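Local coordinates for putative ABC-transporter ATP-binding protein (Alicyclobacillus acidocaldarius, PDB 1Z47) that probably serves as the ATP-binding and ATP-hydrolysing subunit of a sulfate ABC transporter, coupling nucleotide hydrolysis to sulfate import, at residues 171-176 and 182-187; 303-308 and 314-319. One frame throughout, in Å; residues are numbered along the deposited sequence.

Contact 1: residues 171-176 and 182-187; sequences EPFAAI and RELRTF
Phe173 and Leu184 bring a loop down onto a helix, their CA atoms 7.9 Å apart at the point of nearest backbone approach. The loop, residues 171-176, leaves strand 166-170 through a type I beta turn from Glu171 to Ala174, closed by a 3.3 Å hydrogen bond from Ala174 N to Glu171 O. Residues 182-187 are a stretch of helix 178-195, which that same loop leads into. No hydrogen bond joins the two segments, so the contact is made by side chains.

Leu184 carries it from the helix side with two carbons. Its CD1 lies over one face of the Phe173 ring, 3.8 Å from the centroid and 23° off the ring normal, a CH-pi contact shifted toward CD2, which it approaches to 3.5 Å. Its CB lies over the same face, nearer the CD1-CE1 side of the ring, 3.8 Å from Phe173 CE1. Phe173 CG stands anti to the carbonyl carbon (chi1 -52°), which carries the ring out from the turn to the helix. Pro172 CG lies on the opposite face, 3.7 Å above the ring plane, and the ring is thereby clasped between its own neighbour and the helix. An alanine in place of Phe173 would probably open a gap between Pro172 and Leu184 and deprive the leucine methyl of its aromatic partner.

Gln152 of helix 148-160 also touches Pro172, Phe173 and Leu184, and Arg185 turns its guanidinium end away to a salt bridge with Glu211. Strand, turn and following helix are arranged as in other ABC ATPases, where the Walker B strand runs into the D-loop; here Phe173 ties the start of that connection to the helix that follows it.

Contact 2: residues 303-308 and 314-319; sequences VVRSAF and ACWIRT
Arg305 and Trp316 face each other across an antiparallel beta hairpin made by strands 301-308 and 312-319, interrupted by a classic beta bulge. Here Val304 and Arg305 both face Trp316, whose O accepts a 2.8 Å bond from Val304 N and a weak one from Arg305 N. Beyond the bulge the pairing is regular: Trp316 N bonds Arg305 O at 2.8 Å, almost in line with the carbonyl, and Ala307 and Ala314 exchange two bonds.

The tightly packed side of the sheet includes Val303, Cys315 and Ile317. Val303 CG2 meets Ile317 CG2 at 3.7 Å, and Trp337 packs on both Val303 and Cys315. Looser is the strand end near Arg318, an exposed residue whose NH1 comes only within 4.1 Å of Val304 CG2.

On the face of Arg305 and Trp316 the second subunit approaches, its Glu211 packing on Ala307 and Trp316 and offering O to Arg305 NH2 as a hydrogen-bond acceptor. Arg305, bent at chi2 (136°), runs alongside the indole and points the same way, its guanidinium plane within 6° of the ring plane, while Ala307 CB lies in the plane of the Trp316 ring at its edge, 3.9 Å from CZ3.

Contact 1 precedes contact 2 along the chain, and the two share no strand, helix or sheet. The first lies in the nucleotide-binding part, where strand 166-170 of the mixed sheet leads to helix 178-195; the second sits in a separate antiparallel sheet, with strands 324-330 and 342-347 beside the hairpin. Their centres are 32 Å apart and their nearest atoms about 12 Å, so they do not touch. Both nevertheless reach the second subunit, and Glu211 recurs in each: its carboxylate pairs with contact 1 within one chain, its backbone O with contact 2 of the other. Helix 206-212 thus links the ATPase core of one subunit to the C-terminal sheet of its partner.

Contact 1: residues 171-176 and 182-187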
loop_
_atom_site.group_PDB
_atom_site.type_symbol
_atom_site.label_atom_id
_atom_site.label_comp_id
_atom_site.label_asym_id
_atom_site.label_seq_id
_atom_site.Cartn_x
_atom_site.Cartn_y
_atom_site.Cartn_z
ATOM N N GLU B 171 3.586 12.095 -6.991
ATOM C CA GLU B 171 2.896 11.501 -5.836
ATOM C C GLU B 171 1.697 12.347 -5.418
ATOM O O GLU B 171 1.496 12.620 -4.230
ATOM C CB GLU B 171 3.859 11.379 -4.644
ATOM C CG GLU B 171 4.295 12.727 -4.081
ATOM C CD GLU B 171 5.053 12.629 -2.766
ATOM O OE1 GLU B 171 4.482 12.114 -1.770
ATOM O OE2 GLU B 171 6.222 13.080 -2.734
ATOM N N PRO B 172 0.875 12.769 -6.394
ATOM C CA PRO B 172 -0.299 13.596 -6.087
ATOM C C PRO B 172 -1.342 12.949 -5.166
ATOM O O PRO B 172 -2.193 13.637 -4.603
ATOM C CB PRO B 172 -0.869 13.901 -7.472
ATOM C CG PRO B 172 -0.541 12.638 -8.237
ATOM C CD PRO B 172 0.893 12.392 -7.820
ATOM N N PHE B 173 -1.256 11.634 -5.001
ATOM C CA PHE B 173 -2.233 10.904 -4.202
ATOM C C PHE B 173 -1.830 10.583 -2.760
ATOM O O PHE B 173 -2.525 9.844 -2.071
ATOM C CB PHE B 173 -2.628 9.631 -4.967
ATOM C CG PHE B 173 -3.074 9.900 -6.391
ATOM C CD1 PHE B 173 -2.907 8.939 -7.387
ATOM C CD2 PHE B 173 -3.643 11.130 -6.738
ATOM C CE1 PHE B 173 -3.298 9.198 -8.708
ATOM C CE2 PHE B 173 -4.036 11.398 -8.052
ATOM C CZ PHE B 173 -3.862 10.432 -9.037
ATOM N N ALA B 174 -0.715 11.140 -2.300
ATOM C CA ALA B 174 -0.286 10.910 -0.922
ATOM C C ALA B 174 -1.280 11.646 -0.019
ATOM O O ALA B 174 -1.962 12.574 -0.467
ATOM C CB ALA B 174 1.125 11.448 -0.711
ATOM N N ALA B 175 -1.363 11.237 1.243
ATOM C CA ALA B 175 -2.296 11.865 2.176
ATOM C C ALA B 175 -3.732 11.502 1.769
ATOM O O ALA B 175 -4.694 12.171 2.151
ATOM C CB ALA B 175 -2.104 13.395 2.176
ATOM N N ILE B 176 -3.853 10.430 0.989
ATOM C CA ILE B 176 -5.138 9.925 0.500
ATOM C C ILE B 176 -5.404 8.566 1.161
ATOM O O ILE B 176 -4.465 7.872 1.540
ATOM C CB ILE B 176 -5.090 9.677 -1.028
ATOM C CG1 ILE B 176 -6.499 9.630 -1.615
ATOM C CG2 ILE B 176 -4.421 8.334 -1.309
ATOM C CD1 ILE B 176 -7.125 10.988 -1.775
ATOM N N ARG B 182 -6.313 3.811 -4.783
ATOM C CA ARG B 182 -6.385 2.737 -5.759
ATOM C C ARG B 182 -7.373 3.044 -6.877
ATOM O O ARG B 182 -7.115 2.719 -8.047
ATOM C CB ARG B 182 -6.744 1.405 -5.079
ATOM C CG ARG B 182 -5.631 0.861 -4.182
ATOM C CD ARG B 182 -5.885 -0.579 -3.772
ATOM N NE ARG B 182 -5.299 -0.861 -2.463
ATOM C CZ ARG B 182 -5.294 -2.058 -1.877
ATOM N NH1 ARG B 182 -5.848 -3.106 -2.485
ATOM N NH2 ARG B 182 -4.736 -2.206 -0.676
ATOM N N GLU B 183 -8.507 3.651 -6.539
ATOM C CA GLU B 183 -9.470 3.986 -7.586
ATOM C C GLU B 183 -8.843 5.066 -8.445
ATOM O O GLU B 183 -8.992 5.062 -9.660
ATOM C CB GLU B 183 -10.799 4.490 -7.003
ATOM C CG GLU B 183 -11.541 3.466 -6.159
ATOM C CD GLU B 183 -12.800 4.033 -5.517
ATOM O OE1 GLU B 183 -13.452 3.303 -4.732
ATOM O OE2 GLU B 183 -13.142 5.209 -5.799
ATOM N N LEU B 184 -8.126 5.991 -7.820
ATOM C CA LEU B 184 -7.480 7.047 -8.592
ATOM C C LEU B 184 -6.463 6.541 -9.622
ATOM O O LEU B 184 -6.465 6.972 -10.789
ATOM C CB LEU B 184 -6.794 8.050 -7.650
ATOM C CG LEU B 184 -7.715 9.129 -7.073
ATOM C CD1 LEU B 184 -6.906 10.092 -6.226
ATOM C CD2 LEU B 184 -8.417 9.870 -8.233
ATOM N N ARG B 185 -5.579 5.634 -9.214
ATOM C CA ARG B 185 -4.581 5.154 -10.165
ATOM C C ARG B 185 -5.252 4.454 -11.338
ATOM O O ARG B 185 -4.764 4.537 -12.450
ATOM C CB ARG B 185 -3.584 4.206 -9.497
ATOM C CG ARG B 185 -4.186 2.922 -9.021
ATOM C CD ARG B 185 -3.090 1.936 -8.611
ATOM N NE ARG B 185 -3.556 0.970 -7.621
ATOM C CZ ARG B 185 -4.686 0.268 -7.707
ATOM N NH1 ARG B 185 -5.499 0.409 -8.749
ATOM N NH2 ARG B 185 -5.010 -0.580 -6.736
ATOM N N THR B 186 -6.371 3.776 -11.099
ATOM C CA THR B 186 -7.068 3.096 -12.184
ATOM C C THR B 186 -7.659 4.142 -13.133
ATOM O O THR B 186 -7.710 3.943 -14.347
ATOM C CB THR B 186 -8.191 2.172 -11.640
ATOM O OG1 THR B 186 -7.592 1.052 -10.979
ATOM C CG2 THR B 186 -9.068 1.656 -12.764
ATOM N N PHE B 187 -8.066 5.272 -12.574
ATOM C CA PHE B 187 -8.638 6.341 -13.377
ATOM C C PHE B 187 -7.571 7.021 -14.224
ATOM O O PHE B 187 -7.769 7.243 -15.434
ATOM C CB PHE B 187 -9.304 7.364 -12.462
ATOM C CG PHE B 187 -9.829 8.553 -13.184
ATOM C CD1 PHE B 187 -10.805 8.409 -14.152
ATOM C CD2 PHE B 187 -9.354 9.818 -12.888
ATOM C CE1 PHE B 187 -11.300 9.516 -14.822
ATOM C CE2 PHE B 187 -9.835 10.922 -13.545
ATOM C CZ PHE B 187 -10.815 10.774 -14.512
#

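Contact 2: residues 303-308 and 314-319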
loop_
_atom_site.group_PDB
_atom_site.type_symbol
_atom_site.label_atom_id
_atom_site.label_comp_id
_atom_site.label_asym_id
_atom_site.label_seq_id
_atom_site.Cartn_x
_atom_site.Cartn_y
_atom_site.Cartn_z
ATOM N N VAL B 303 6.685 -22.855 12.854
ATOM C CA VAL B 303 5.796 -21.757 12.518
ATOM C C VAL B 303 5.642 -20.745 13.629
ATOM O O VAL B 303 5.327 -21.094 14.763
ATOM C CB VAL B 303 4.412 -22.295 12.136
ATOM C CG1 VAL B 303 3.406 -21.143 12.039
ATOM C CG2 VAL B 303 4.509 -23.064 10.822
ATOM N N VAL B 304 5.889 -19.484 13.307
ATOM C CA VAL B 304 5.730 -18.435 14.288
ATOM C C VAL B 304 4.240 -18.117 14.215
ATOM O O VAL B 304 3.545 -18.125 15.223
ATOM C CB VAL B 304 6.562 -17.189 13.926
ATOM C CG1 VAL B 304 6.388 -16.122 14.987
ATOM C CG2 VAL B 304 8.031 -17.570 13.797
ATOM N N ARG B 305 3.747 -17.846 13.012
ATOM C CA ARG B 305 2.325 -17.580 12.859
ATOM C C ARG B 305 1.886 -17.422 11.418
ATOM O O ARG B 305 2.714 -17.416 10.503
ATOM C CB ARG B 305 1.893 -16.364 13.692
ATOM C CG ARG B 305 2.350 -15.041 13.203
ATOM C CD ARG B 305 1.202 -14.068 13.277
ATOM N NE ARG B 305 1.506 -12.868 12.518
ATOM C CZ ARG B 305 0.601 -11.976 12.127
ATOM N NH1 ARG B 305 -0.686 -12.144 12.426
ATOM N NH2 ARG B 305 0.987 -10.922 11.425
ATOM N N SER B 306 0.567 -17.343 11.235
ATOM C CA SER B 306 -0.046 -17.191 9.920
ATOM C C SER B 306 -1.052 -16.039 9.931
ATOM O O SER B 306 -1.543 -15.641 10.989
ATOM C CB SER B 306 -0.752 -18.493 9.508
ATOM O OG SER B 306 0.127 -19.417 8.865
ATOM N N ALA B 307 -1.330 -15.490 8.751
ATOM C CA ALA B 307 -2.292 -14.398 8.607
ATOM C C ALA B 307 -3.023 -14.593 7.282
ATOM O O ALA B 307 -2.410 -14.705 6.229
ATOM C CB ALA B 307 -1.581 -13.025 8.631
ATOM N N PHE B 308 -4.346 -14.652 7.358
ATOM C CA PHE B 308 -5.160 -14.835 6.174
ATOM C C PHE B 308 -5.202 -13.527 5.393
ATOM O O PHE B 308 -5.676 -12.515 5.907
ATOM C CB PHE B 308 -6.583 -15.231 6.579
ATOM C CG PHE B 308 -7.494 -15.439 5.413
ATOM C CD1 PHE B 308 -7.265 -16.475 4.516
ATOM C CD2 PHE B 308 -8.543 -14.556 5.163
ATOM C CE1 PHE B 308 -8.060 -16.631 3.380
ATOM C CE2 PHE B 308 -9.345 -14.707 4.026
ATOM C CZ PHE B 308 -9.104 -15.741 3.136
ATOM N N ALA B 314 -0.454 -15.857 4.665
ATOM C CA ALA B 314 0.948 -15.561 4.899
ATOM C C ALA B 314 1.403 -16.380 6.091
ATOM O O ALA B 314 0.748 -16.398 7.135
ATOM C CB ALA B 314 1.148 -14.066 5.175
ATOM N N CYS B 315 2.524 -17.064 5.929
ATOM C CA CYS B 315 3.046 -17.863 7.017
ATOM C C CYS B 315 4.512 -17.535 7.326
ATOM O O CYS B 315 5.377 -17.634 6.458
ATOM C CB CYS B 315 2.897 -19.346 6.672
ATOM S SG CYS B 315 3.294 -20.449 8.056
ATOM N N TRP B 316 4.773 -17.120 8.561
ATOM C CA TRP B 316 6.134 -16.827 8.991
ATOM C C TRP B 316 6.680 -18.025 9.778
ATOM O O TRP B 316 6.026 -18.527 10.699
ATOM C CB TRP B 316 6.163 -15.569 9.865
ATOM C CG TRP B 316 5.945 -14.306 9.055
ATOM C CD1 TRP B 316 6.896 -13.571 8.396
ATOM C CD2 TRP B 316 4.684 -13.699 8.746
ATOM N NE1 TRP B 316 6.302 -12.545 7.689
ATOM C CE2 TRP B 316 4.944 -12.602 7.887
ATOM C CE3 TRP B 316 3.356 -13.980 9.102
ATOM C CZ2 TRP B 316 3.922 -11.782 7.382
ATOM C CZ3 TRP B 316 2.336 -13.165 8.599
ATOM C CH2 TRP B 316 2.632 -12.080 7.745
ATOM N N ILE B 317 7.868 -18.477 9.394
ATOM C CA ILE B 317 8.534 -19.610 10.055
ATOM C C ILE B 317 9.993 -19.281 10.416
ATOM O O ILE B 317 10.658 -18.494 9.728
ATOM C CB ILE B 317 8.529 -20.853 9.150
ATOM C CG1 ILE B 317 9.243 -20.530 7.841
ATOM C CG2 ILE B 317 7.077 -21.305 8.897
ATOM C CD1 ILE B 317 9.400 -21.694 6.889
ATOM N N ARG B 318 10.478 -19.883 11.502
ATOM C CA ARG B 318 11.852 -19.671 11.974
ATOM C C ARG B 318 12.643 -20.954 11.826
ATOM O O ARG B 318 12.288 -21.976 12.413
ATOM C CB ARG B 318 11.864 -19.282 13.446
ATOM C CG ARG B 318 13.267 -19.028 14.017
ATOM C CD ARG B 318 13.209 -18.950 15.535
ATOM N NE ARG B 318 12.074 -18.138 15.960
ATOM C CZ ARG B 318 12.028 -16.811 15.871
ATOM N NH1 ARG B 318 10.946 -16.152 16.268
ATOM N NH2 ARG B 318 13.078 -16.141 15.409
ATOM N N THR B 319 13.703 -20.898 11.038
ATOM C CA THR B 319 14.558 -22.059 10.827
ATOM C C THR B 319 15.371 -22.362 12.074
ATOM O O THR B 319 15.370 -21.599 13.043
ATOM C CB THR B 319 15.551 -21.816 9.706
ATOM O OG1 THR B 319 16.481 -20.797 10.106
ATOM C CG2 THR B 319 14.834 -21.379 8.483
#